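Local structure of probable Rab-related GTPase (5XC5) at residues S19-Q24 / N158-K163; K45-K50 / L55-W60; I114-N119 / K136-D141. The protein binds GTP with magnesium as a small GTPase of the Rab family and may take part in protein transport. The protein carries 1 engineered substitution. One frame throughout, in Å; residues are numbered along the deposited sequence.

Interaction 1. Residues S19-Q24 / N158-K163; sequences SSIVHQ and NNLFGK. With MG (magnesium ion), chain C; GTP (guanosine-5'-triphosphate), chain B.
The helical segments 19-24 and 158-163 come closest at Ile21 and Leu160, whose CA atoms are 9.6 Å apart, so the backbones keep well clear of each other and side chains alone span the gap. Ile21 bears on both partners through a single methyl, CG2. This methyl lies 3.9 Å from CE2 of Phe161, near the plane of the ring, and so meets its edge, not a face. The same CG2 also approaches CD2 of Leu160, at 4.3 Å. The torsion explains why this branch does the touching: with chi1 at -76°, CG1 stays beside the backbone N while CG2 swings anti to it and out toward helix 154-169. Phe25 stacks on the Phe161 ring, and Leu83 of strand 81-87 touches both Leu160 and Phe161, which places the contact against the central sheet.

On the ligand side of the same helix, the start of segment 19-24 completes the P-loop. The OG of Ser19 binds magnesium at 2.1 Å, and Thr37, two waters and GTP atoms O1G and O1B bring the ligands to six. Ser19 N donates to O1B over 2.9 Å at 162°, which fixes an oxygen that also binds the metal. Ser20 grips O1A twice, its OG at 2.7 Å and its backbone N at 2.8 Å, the latter bond bent to 145°. Asp61 is hydrogen-bonded to Ser19 OG and thus steadies a metal ligand from the second shell.

One helix turn therefore has two chemistries. Its polar start holds phosphate oxygens and metal, and the positive end of the helix dipole probably favours that charge, while the contact of Ile21 with Phe161 is apolar, buried and without directional bonds.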
loop_
_atom_site.group_PDB
_atom_site.type_symbol
_atom_site.label_atom_id
_atom_site.label_comp_id
_atom_site.label_asym_id
_atom_site.label_seq_id
_atom_site.Cartn_x
_atom_site.Cartn_y
_atom_site.Cartn_z
ATOM N N SER A 19 -5.375 -6.388 -0.519
ATOM C CA SER A 19 -6.721 -6.425 -1.084
ATOM C C SER A 19 -7.766 -6.001 -0.062
ATOM O O SER A 19 -8.741 -5.324 -0.407
ATOM C CB SER A 19 -7.038 -7.813 -1.637
ATOM O OG SER A 19 -6.125 -8.175 -2.656
ATOM N N SER A 20 -7.574 -6.386 1.198
ATOM C CA SER A 20 -8.493 -5.969 2.254
ATOM C C SER A 20 -8.506 -4.453 2.415
ATOM O O SER A 20 -9.576 -3.843 2.554
ATOM C CB SER A 20 -8.104 -6.654 3.560
ATOM O OG SER A 20 -8.235 -8.056 3.436
ATOM N N ILE A 21 -7.328 -3.826 2.358
ATOM C CA ILE A 21 -7.236 -2.371 2.418
ATOM C C ILE A 21 -7.973 -1.729 1.246
ATOM O O ILE A 21 -8.769 -0.801 1.427
ATOM C CB ILE A 21 -5.759 -1.942 2.475
ATOM C CG1 ILE A 21 -5.190 -2.181 3.876
ATOM C CG2 ILE A 21 -5.612 -0.493 2.074
ATOM C CD1 ILE A 21 -3.665 -2.130 3.929
ATOM N N VAL A 22 -7.738 -2.226 0.027
ATOM C CA VAL A 22 -8.380 -1.605 -1.129
ATOM C C VAL A 22 -9.894 -1.752 -1.064
ATOM O O VAL A 22 -10.632 -0.800 -1.356
ATOM C CB VAL A 22 -7.867 -2.296 -2.407
ATOM C CG1 VAL A 22 -8.832 -2.059 -3.574
ATOM C CG2 VAL A 22 -6.489 -1.839 -2.747
ATOM N N HIS A 23 -10.384 -2.935 -0.680
ATOM C CA HIS A 23 -11.829 -3.133 -0.589
ATOM C C HIS A 23 -12.434 -2.207 0.455
ATOM O O HIS A 23 -13.525 -1.663 0.256
ATOM C CB HIS A 23 -12.150 -4.587 -0.231
ATOM C CG HIS A 23 -11.879 -5.578 -1.328
ATOM N ND1 HIS A 23 -10.981 -5.351 -2.348
ATOM C CD2 HIS A 23 -12.400 -6.808 -1.556
ATOM C CE1 HIS A 23 -10.953 -6.399 -3.154
ATOM N NE2 HIS A 23 -11.811 -7.295 -2.697
ATOM N N GLN A 24 -11.735 -2.013 1.575
ATOM C CA GLN A 24 -12.234 -1.108 2.601
ATOM C C GLN A 24 -12.295 0.323 2.082
ATOM O O GLN A 24 -13.274 1.037 2.317
ATOM C CB GLN A 24 -11.340 -1.215 3.835
ATOM C CG GLN A 24 -11.796 -0.392 5.033
ATOM C CD GLN A 24 -13.075 -0.925 5.656
ATOM O OE1 GLN A 24 -14.158 -0.430 5.376
ATOM N NE2 GLN A 24 -12.948 -1.941 6.508
ATOM N N ASN A 158 -9.002 5.300 5.503
ATOM C CA ASN A 158 -9.234 6.666 5.056
ATOM C C ASN A 158 -8.003 7.530 5.271
ATOM O O ASN A 158 -7.651 8.359 4.414
ATOM C CB ASN A 158 -10.439 7.237 5.802
ATOM C CG ASN A 158 -10.676 8.693 5.499
ATOM O OD1 ASN A 158 -10.364 9.561 6.311
ATOM N ND2 ASN A 158 -11.231 8.971 4.326
ATOM N N ASN A 159 -7.331 7.344 6.402
ATOM C CA ASN A 159 -6.153 8.143 6.708
ATOM C C ASN A 159 -5.014 7.844 5.739
ATOM O O ASN A 159 -4.376 8.764 5.215
ATOM C CB ASN A 159 -5.717 7.880 8.147
ATOM C CG ASN A 159 -4.538 8.732 8.564
ATOM O OD1 ASN A 159 -4.636 9.960 8.622
ATOM N ND2 ASN A 159 -3.412 8.090 8.851
ATOM N N LEU A 160 -4.735 6.562 5.492
ATOM C CA LEU A 160 -3.592 6.239 4.641
ATOM C C LEU A 160 -3.840 6.662 3.198
ATOM O O LEU A 160 -2.932 7.178 2.533
ATOM C CB LEU A 160 -3.170 4.768 4.778
ATOM C CG LEU A 160 -4.016 3.678 4.109
ATOM C CD1 LEU A 160 -3.591 3.428 2.654
ATOM C CD2 LEU A 160 -3.980 2.367 4.875
ATOM N N PHE A 161 -5.069 6.488 2.695
ATOM C CA PHE A 161 -5.351 7.020 1.366
ATOM C C PHE A 161 -5.351 8.538 1.355
ATOM O O PHE A 161 -4.967 9.142 0.345
ATOM C CB PHE A 161 -6.644 6.457 0.781
ATOM C CG PHE A 161 -6.444 5.161 0.090
ATOM C CD1 PHE A 161 -6.042 5.127 -1.232
ATOM C CD2 PHE A 161 -6.618 3.969 0.770
ATOM C CE1 PHE A 161 -5.839 3.929 -1.873
ATOM C CE2 PHE A 161 -6.417 2.762 0.135
ATOM C CZ PHE A 161 -6.015 2.741 -1.191
ATOM N N GLY A 162 -5.739 9.174 2.462
ATOM C CA GLY A 162 -5.680 10.625 2.510
ATOM C C GLY A 162 -4.270 11.159 2.347
ATOM O O GLY A 162 -4.052 12.165 1.668
ATOM N N LYS A 163 -3.295 10.504 2.983
ATOM C CA LYS A 163 -1.900 10.895 2.802
ATOM C C LYS A 163 -1.496 10.775 1.339
ATOM O O LYS A 163 -0.844 11.667 0.786
ATOM C CB LYS A 163 -0.997 10.000 3.652
ATOM C CG LYS A 163 -1.182 10.165 5.150
ATOM C CD LYS A 163 -0.399 9.105 5.943
ATOM C CE LYS A 163 1.126 9.293 5.891
ATOM N NZ LYS A 163 1.559 10.570 6.536
HETATM MG MG MG C . -4.586 -9.554 -2.590
HETATM P PG GTP B . -2.113 -11.445 -1.688
HETATM O O1G GTP B . -3.190 -11.030 -2.671
HETATM O O2G GTP B . -1.983 -12.937 -1.593
HETATM O O3G GTP B . -0.787 -10.772 -1.965
HETATM O O3B GTP B . -2.552 -11.026 -0.164
HETATM P PB GTP B . -3.135 -9.596 0.333
HETATM O O1B GTP B . -4.052 -8.991 -0.712
HETATM O O2B GTP B . -2.002 -8.702 0.756
HETATM O O3A GTP B . -3.899 -9.935 1.716
HETATM P PA GTP B . -5.505 -10.123 1.896
HETATM O O1A GTP B . -6.217 -8.769 1.810
HETATM O O2A GTP B . -6.018 -11.233 0.956
HETATM O "O5'" GTP B . -5.562 -10.586 3.453
HETATM C "C5'" GTP B . -4.973 -11.797 3.881
HETATM C "C4'" GTP B . -5.613 -12.234 5.198
HETATM O "O4'" GTP B . -5.257 -11.280 6.187
HETATM C "C3'" GTP B . -7.129 -12.284 5.155
HETATM O "O3'" GTP B . -7.597 -13.395 5.907
HETATM C "C2'" GTP B . -7.544 -11.002 5.843
HETATM O "O2'" GTP B . -8.803 -11.100 6.468
HETATM C "C1'" GTP B . -6.418 -10.796 6.836
HETATM N N9 GTP B . -6.268 -9.361 7.114
HETATM C C8 GTP B . -6.224 -8.331 6.211
HETATM N N7 GTP B . -6.066 -7.168 6.876
HETATM C C5 GTP B . -6.015 -7.451 8.203
HETATM C C6 GTP B . -5.866 -6.653 9.332
HETATM O O6 GTP B . -5.745 -5.415 9.294
HETATM N N1 GTP B . -5.862 -7.290 10.551
HETATM C C2 GTP B . -5.981 -8.658 10.675
HETATM N N2 GTP B . -5.961 -9.190 11.892
HETATM N N3 GTP B . -6.121 -9.458 9.564
HETATM C C4 GTP B . -6.141 -8.832 8.359
HETATM O O HOH W 1 -3.261 -8.042 -3.351
HETATM O O HOH W 2 -5.963 -10.875 -1.749
#

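Interaction 2. Residues K45-K50 / L55-W60; sequences KQVIAK and LKLNIW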
loop_
_atom_site.group_PDB
_atom_site.type_symbol
_atom_site.label_atom_id
_atom_site.label_comp_id
_atom_site.label_asym_id
_atom_site.label_seq_id
_atom_site.Cartn_x
_atom_site.Cartn_y
_atom_site.Cartn_z
ATOM N N LYS A 45 -11.481 5.433 -8.095
ATOM C CA LYS A 45 -12.326 6.229 -7.211
ATOM C C LYS A 45 -11.938 7.692 -7.318
ATOM O O LYS A 45 -10.752 8.039 -7.278
ATOM C CB LYS A 45 -12.205 5.767 -5.752
ATOM C CG LYS A 45 -13.288 6.351 -4.845
ATOM C CD LYS A 45 -13.241 5.773 -3.440
ATOM C CE LYS A 45 -14.479 6.199 -2.663
ATOM N NZ LYS A 45 -14.569 5.590 -1.312
ATOM N N GLN A 46 -12.941 8.553 -7.444
ATOM C CA GLN A 46 -12.724 9.989 -7.504
ATOM C C GLN A 46 -12.958 10.592 -6.131
ATOM O O GLN A 46 -13.970 10.305 -5.481
ATOM C CB GLN A 46 -13.645 10.639 -8.532
ATOM C CG GLN A 46 -13.138 10.468 -9.945
ATOM C CD GLN A 46 -14.003 11.156 -10.968
ATOM O OE1 GLN A 46 -13.617 12.172 -11.544
ATOM N NE2 GLN A 46 -15.176 10.592 -11.217
ATOM N N VAL A 47 -12.012 11.421 -5.697
ATOM C CA VAL A 47 -11.980 11.932 -4.335
ATOM C C VAL A 47 -11.730 13.432 -4.381
ATOM O O VAL A 47 -11.157 13.964 -5.332
ATOM C CB VAL A 47 -10.888 11.230 -3.496
ATOM C CG1 VAL A 47 -11.227 9.765 -3.321
ATOM C CG2 VAL A 47 -9.523 11.375 -4.163
ATOM N N ILE A 48 -12.160 14.119 -3.331
ATOM C CA ILE A 48 -11.896 15.546 -3.192
ATOM C C ILE A 48 -10.647 15.720 -2.343
ATOM O O ILE A 48 -10.622 15.309 -1.179
ATOM C CB ILE A 48 -13.086 16.268 -2.551
ATOM C CG1 ILE A 48 -14.358 16.040 -3.371
ATOM C CG2 ILE A 48 -12.762 17.760 -2.389
ATOM C CD1 ILE A 48 -15.607 16.583 -2.704
ATOM N N ALA A 49 -9.622 16.352 -2.905
ATOM C CA ALA A 49 -8.407 16.600 -2.149
ATOM C C ALA A 49 -8.539 17.888 -1.338
ATOM O O ALA A 49 -9.461 18.685 -1.524
ATOM C CB ALA A 49 -7.197 16.681 -3.079
ATOM N N LYS A 50 -7.578 18.095 -0.437
ATOM C CA LYS A 50 -7.652 19.238 0.470
ATOM C C LYS A 50 -7.573 20.566 -0.270
ATOM O O LYS A 50 -8.167 21.555 0.175
ATOM C CB LYS A 50 -6.569 19.141 1.542
ATOM C CG LYS A 50 -6.997 18.341 2.751
ATOM C CD LYS A 50 -7.454 19.249 3.883
ATOM C CE LYS A 50 -7.753 18.433 5.126
ATOM N NZ LYS A 50 -6.750 17.333 5.273
ATOM N N LEU A 55 -9.578 14.387 -7.723
ATOM C CA LEU A 55 -8.541 13.512 -8.251
ATOM C C LEU A 55 -9.141 12.137 -8.486
ATOM O O LEU A 55 -9.851 11.605 -7.626
ATOM C CB LEU A 55 -7.348 13.383 -7.288
ATOM C CG LEU A 55 -6.426 14.570 -7.033
ATOM C CD1 LEU A 55 -7.140 15.699 -6.344
ATOM C CD2 LEU A 55 -5.228 14.127 -6.211
ATOM N N LYS A 56 -8.861 11.575 -9.652
ATOM C CA LYS A 56 -9.232 10.205 -9.956
ATOM C C LYS A 56 -8.054 9.307 -9.603
ATOM O O LYS A 56 -6.971 9.430 -10.191
ATOM C CB LYS A 56 -9.568 10.076 -11.438
ATOM C CG LYS A 56 -10.292 8.803 -11.834
ATOM C CD LYS A 56 -10.787 8.942 -13.260
ATOM C CE LYS A 56 -11.495 7.712 -13.763
ATOM N NZ LYS A 56 -10.575 6.566 -14.039
ATOM N N LEU A 57 -8.260 8.420 -8.635
ATOM C CA LEU A 57 -7.269 7.413 -8.286
ATOM C C LEU A 57 -7.515 6.190 -9.159
ATOM O O LEU A 57 -8.611 5.627 -9.146
ATOM C CB LEU A 57 -7.383 7.040 -6.808
ATOM C CG LEU A 57 -7.228 8.198 -5.815
ATOM C CD1 LEU A 57 -7.362 7.706 -4.395
ATOM C CD2 LEU A 57 -5.898 8.896 -6.005
ATOM N N ASN A 58 -6.491 5.782 -9.909
ATOM C CA ASN A 58 -6.522 4.578 -10.738
ATOM C C ASN A 58 -5.651 3.553 -10.010
ATOM O O ASN A 58 -4.419 3.653 -10.027
ATOM C CB ASN A 58 -5.992 4.894 -12.135
ATOM C CG ASN A 58 -6.919 5.809 -12.916
ATOM O OD1 ASN A 58 -8.138 5.773 -12.729
ATOM N ND2 ASN A 58 -6.350 6.616 -13.803
ATOM N N ILE A 59 -6.294 2.584 -9.360
ATOM C CA ILE A 59 -5.661 1.736 -8.352
ATOM C C ILE A 59 -5.506 0.325 -8.898
ATOM O O ILE A 59 -6.478 -0.276 -9.361
ATOM C CB ILE A 59 -6.504 1.712 -7.068
ATOM C CG1 ILE A 59 -6.668 3.131 -6.525
ATOM C CG2 ILE A 59 -5.879 0.780 -6.043
ATOM C CD1 ILE A 59 -7.733 3.257 -5.447
ATOM N N TRP A 60 -4.290 -0.215 -8.808
ATOM C CA TRP A 60 -4.000 -1.597 -9.163
ATOM C C TRP A 60 -3.572 -2.339 -7.902
ATOM O O TRP A 60 -2.603 -1.943 -7.238
ATOM C CB TRP A 60 -2.899 -1.670 -10.223
ATOM C CG TRP A 60 -3.354 -1.315 -11.613
ATOM C CD1 TRP A 60 -3.200 -0.117 -12.243
ATOM C CD2 TRP A 60 -4.021 -2.177 -12.538
ATOM N NE1 TRP A 60 -3.738 -0.178 -13.514
ATOM C CE2 TRP A 60 -4.253 -1.429 -13.715
ATOM C CE3 TRP A 60 -4.464 -3.500 -12.481
ATOM C CZ2 TRP A 60 -4.894 -1.972 -14.831
ATOM C CZ3 TRP A 60 -5.107 -4.037 -13.590
ATOM C CH2 TRP A 60 -5.316 -3.272 -14.747
#
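Val47 sets its CG2 methyl as a bump into the shallow dip between Leu55 and Leu57, 4.3 Å from CB of Leu55 and equally far from CG of Leu57. The floor of the dip is the backbone O of Leu55, 3.5 Å from Val47 CG2. CG1 of Val47 is beside the backbone N (chi1 -66°), which leaves CG2 as the methyl turned to the two leucines. Further along, CB of Ala49 presses on CD1 of Leu55 at 3.4 Å, tighter than ordinary van der Waals contact, so the packing is tight at this point. Phe25 and Ile165, from helices 18-26 and 154-169, pack over the Val47 and Leu57 side, and Met168 touches Leu55.

The frame is an antiparallel beta hairpin, the pair of strands that in Ras-like GTPases links the two switch regions. Lys45 with Leu57 and Val47 with Leu55 are its hydrogen-bonded pairs; Leu55 N reaches Val47 O at 2.9 Å, 166° at the hydrogen.

Gln46 and Lys56, a non-hydrogen-bonded pair, occupy the other face, their CG atoms touching at 3.8 Å as the chains cross obliquely. Beyond that crossing Lys56 bends at its last torsion, and NZ lands in the carbonyl plane of Asn58, on a lone pair of OD1, 2.9 Å away; Ser44 OG bonds to both groups.

Interaction 3. Residues I114-N119 / K136-D141; sequences ILVVAN and KKFCRD. With GTP (guanosine-5'-triphosphate), chain B; ACT (acetate ion), chain E.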
loop_
_atom_site.group_PDB
_atom_site.type_symbol
_atom_site.label_atom_id
_atom_site.label_comp_id
_atom_site.label_asym_id
_atom_site.label_seq_id
_atom_site.Cartn_x
_atom_site.Cartn_y
_atom_site.Cartn_z
ATOM N N ILE A 114 6.019 7.183 -2.097
ATOM C CA ILE A 114 5.958 5.794 -1.659
ATOM C C ILE A 114 5.603 5.822 -0.183
ATOM O O ILE A 114 6.292 6.475 0.608
ATOM C CB ILE A 114 7.295 5.072 -1.874
ATOM C CG1 ILE A 114 7.644 5.035 -3.359
ATOM C CG2 ILE A 114 7.217 3.678 -1.308
ATOM C CD1 ILE A 114 8.961 4.311 -3.646
ATOM N N LEU A 115 4.513 5.141 0.179
ATOM C CA LEU A 115 4.013 5.096 1.548
ATOM C C LEU A 115 4.018 3.648 2.018
ATOM O O LEU A 115 3.327 2.804 1.443
ATOM C CB LEU A 115 2.604 5.689 1.612
ATOM C CG LEU A 115 1.901 5.637 2.969
ATOM C CD1 LEU A 115 2.729 6.305 4.052
ATOM C CD2 LEU A 115 0.527 6.292 2.843
ATOM N N VAL A 116 4.836 3.363 3.034
ATOM C CA VAL A 116 4.888 2.040 3.654
ATOM C C VAL A 116 3.748 1.938 4.657
ATOM O O VAL A 116 3.603 2.793 5.536
ATOM C CB VAL A 116 6.245 1.832 4.345
ATOM C CG1 VAL A 116 6.240 0.541 5.170
ATOM C CG2 VAL A 116 7.379 1.828 3.314
ATOM N N VAL A 117 2.942 0.886 4.535
ATOM C CA VAL A 117 1.782 0.685 5.394
ATOM C C VAL A 117 2.089 -0.475 6.326
ATOM O O VAL A 117 2.199 -1.626 5.884
ATOM C CB VAL A 117 0.505 0.397 4.592
ATOM C CG1 VAL A 117 -0.692 0.181 5.527
ATOM C CG2 VAL A 117 0.240 1.529 3.604
ATOM N N ALA A 118 2.204 -0.174 7.616
ATOM C CA ALA A 118 2.359 -1.186 8.654
ATOM C C ALA A 118 0.951 -1.632 9.033
ATOM O O ALA A 118 0.241 -0.938 9.770
ATOM C CB ALA A 118 3.100 -0.582 9.845
ATOM N N ASN A 119 0.531 -2.776 8.501
ATOM C CA ASN A 119 -0.846 -3.229 8.599
ATOM C C ASN A 119 -1.009 -4.278 9.694
ATOM O O ASN A 119 -0.046 -4.867 10.200
ATOM C CB ASN A 119 -1.324 -3.792 7.256
ATOM C CG ASN A 119 -2.834 -3.803 7.125
ATOM O OD1 ASN A 119 -3.519 -2.977 7.706
ATOM N ND2 ASN A 119 -3.362 -4.742 6.350
ATOM N N LYS A 136 10.210 3.462 11.466
ATOM C CA LYS A 136 10.578 4.851 11.214
ATOM C C LYS A 136 12.000 4.961 10.678
ATOM O O LYS A 136 12.260 5.728 9.741
ATOM C CB LYS A 136 10.422 5.676 12.489
ATOM C CG LYS A 136 8.982 5.864 12.949
ATOM C CD LYS A 136 8.919 6.561 14.301
ATOM C CE LYS A 136 7.507 6.564 14.862
ATOM N NZ LYS A 136 6.628 7.585 14.219
ATOM N N LYS A 137 12.931 4.203 11.260
ATOM C CA LYS A 137 14.315 4.245 10.799
ATOM C C LYS A 137 14.442 3.739 9.366
ATOM O O LYS A 137 15.137 4.349 8.542
ATOM C CB LYS A 137 15.196 3.429 11.742
ATOM C CG LYS A 137 16.612 3.233 11.237
ATOM C CD LYS A 137 17.341 4.562 11.089
ATOM C CE LYS A 137 18.823 4.408 11.392
ATOM N NZ LYS A 137 19.409 3.323 10.557
ATOM N N PHE A 138 13.765 2.636 9.038
ATOM C CA PHE A 138 13.792 2.155 7.664
ATOM C C PHE A 138 13.335 3.240 6.696
ATOM O O PHE A 138 13.967 3.484 5.665
ATOM C CB PHE A 138 12.919 0.903 7.511
ATOM C CG PHE A 138 12.773 0.471 6.086
ATOM C CD1 PHE A 138 13.702 -0.383 5.518
ATOM C CD2 PHE A 138 11.743 0.961 5.294
ATOM C CE1 PHE A 138 13.597 -0.756 4.196
ATOM C CE2 PHE A 138 11.635 0.599 3.964
ATOM C CZ PHE A 138 12.566 -0.264 3.414
ATOM N N CYS A 139 12.216 3.894 7.003
ATOM C CA CYS A 139 11.685 4.881 6.072
ATOM C C CYS A 139 12.589 6.103 5.980
ATOM O O CYS A 139 12.732 6.693 4.901
ATOM C CB CYS A 139 10.251 5.251 6.449
ATOM S SG CYS A 139 9.097 3.857 6.291
ATOM N N ARG A 140 13.219 6.485 7.098
ATOM C CA ARG A 140 14.142 7.615 7.074
ATOM C C ARG A 140 15.287 7.371 6.106
ATOM O O ARG A 140 15.836 8.323 5.552
ATOM C CB ARG A 140 14.693 7.875 8.477
ATOM C CG ARG A 140 15.583 9.128 8.593
ATOM C CD ARG A 140 14.766 10.360 8.268
ATOM N NE ARG A 140 15.525 11.609 8.309
ATOM C CZ ARG A 140 16.255 12.066 7.299
ATOM N NH1 ARG A 140 16.355 11.357 6.184
ATOM N NH2 ARG A 140 16.890 13.224 7.404
ATOM N N ASP A 141 15.643 6.109 5.878
ATOM C CA ASP A 141 16.780 5.730 5.050
ATOM C C ASP A 141 16.417 5.451 3.599
ATOM O O ASP A 141 17.321 5.324 2.766
ATOM C CB ASP A 141 17.446 4.472 5.626
ATOM C CG ASP A 141 18.144 4.729 6.953
ATOM O OD1 ASP A 141 18.380 5.908 7.289
ATOM O OD2 ASP A 141 18.457 3.743 7.656
HETATM P PG GTP B . -2.113 -11.445 -1.688
HETATM O O1G GTP B . -3.190 -11.030 -2.671
HETATM O O2G GTP B . -1.983 -12.937 -1.593
HETATM O O3G GTP B . -0.787 -10.772 -1.965
HETATM O O3B GTP B . -2.552 -11.026 -0.164
HETATM P PB GTP B . -3.135 -9.596 0.333
HETATM O O1B GTP B . -4.052 -8.991 -0.712
HETATM O O2B GTP B . -2.002 -8.702 0.756
HETATM O O3A GTP B . -3.899 -9.935 1.716
HETATM P PA GTP B . -5.505 -10.123 1.896
HETATM O O1A GTP B . -6.217 -8.769 1.810
HETATM O O2A GTP B . -6.018 -11.233 0.956
HETATM O "O5'" GTP B . -5.562 -10.586 3.453
HETATM C "C5'" GTP B . -4.973 -11.797 3.881
HETATM C "C4'" GTP B . -5.613 -12.234 5.198
HETATM O "O4'" GTP B . -5.257 -11.280 6.187
HETATM C "C3'" GTP B . -7.129 -12.284 5.155
HETATM O "O3'" GTP B . -7.597 -13.395 5.907
HETATM C "C2'" GTP B . -7.544 -11.002 5.843
HETATM O "O2'" GTP B . -8.803 -11.100 6.468
HETATM C "C1'" GTP B . -6.418 -10.796 6.836
HETATM N N9 GTP B . -6.268 -9.361 7.114
HETATM C C8 GTP B . -6.224 -8.331 6.211
HETATM N N7 GTP B . -6.066 -7.168 6.876
HETATM C C5 GTP B . -6.015 -7.451 8.203
HETATM C C6 GTP B . -5.866 -6.653 9.332
HETATM O O6 GTP B . -5.745 -5.415 9.294
HETATM N N1 GTP B . -5.862 -7.290 10.551
HETATM C C2 GTP B . -5.981 -8.658 10.675
HETATM N N2 GTP B . -5.961 -9.190 11.892
HETATM N N3 GTP B . -6.121 -9.458 9.564
HETATM C C4 GTP B . -6.141 -8.832 8.359
HETATM C C ACT E . 18.301 13.851 4.208
HETATM O O ACT E . 17.403 12.997 4.108
HETATM O OXT ACT E . 18.713 14.138 5.349
HETATM C CH3 ACT E . 18.856 14.508 2.998
#
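Val116 and Cys139 make a small, buried, apolar contact between a strand and the helix packed against it. The unit is a beta-alpha-beta crossover of the P-loop GTPase fold, in which helix 132-141 connects strand 113-119 to its parallel neighbour 145-148. The CA atoms of Val116 and Cys139 are 7.8 Å apart.

Cys139 points SG at Val116, where the sulfur is 4.0 Å from CG2. CB is just as near, so SG sits alongside the branch rather than against one methyl. CG1 of Val116 is anti to the backbone N (chi1 172°), which leaves CG2 as the methyl that faces the helix. It also approaches CE2 of Phe138, at a looser 4.5 Å, near the ring plane and thus at the edge. Val97 and Tyr98 of helix 91-107 touch the Phe138 side chain, while Cys144 and Tyr146 pack on Cys139.

At the far end of the strand Asn119 lines the GTP pocket; its OD1 comes no nearer to GTP O6 than 3.7 Å, a van der Waals approach of two acceptor oxygens and not a hydrogen bond. What holds the amide is ND2, bonded to Val16 O and Ser151 OG, linking base-side loops to the P-loop.

The outer side of the helix is polar: NZ of Lys137 forms a salt bridge with Asp141 OD2, on its syn lone pair, four residues on. Arg140 engages an acetate, probably from the crystallisation liquor, whose carbon lies in the guanidinium plane: NH1 donates to O at 2.8 Å, and NH2 to OXT at 2.9 Å and 171°.

All three contacts belong to one domain, organised around the six-stranded sheet. Along the chain, interaction 1 spans the other two, since its segments come near the two ends; interaction 2 closes before interaction 3 opens. Interaction 1 is central: its centre is 12 Å from that of interaction 2 and 16 Å from that of interaction 3, and it touches both. Phe161 CE1 meets Ile59 CD1 at 4.1 Å, and Ile21 CD1 packs on Asn119 ND2 at 3.6 Å. Interactions 2 and 3 do not touch; about 11 Å separates their nearest atoms. Ile21 on Asn119 thus ties the nucleotide-binding helix start to the base side of the pocket, while the hairpin lies on the far side of interaction 1.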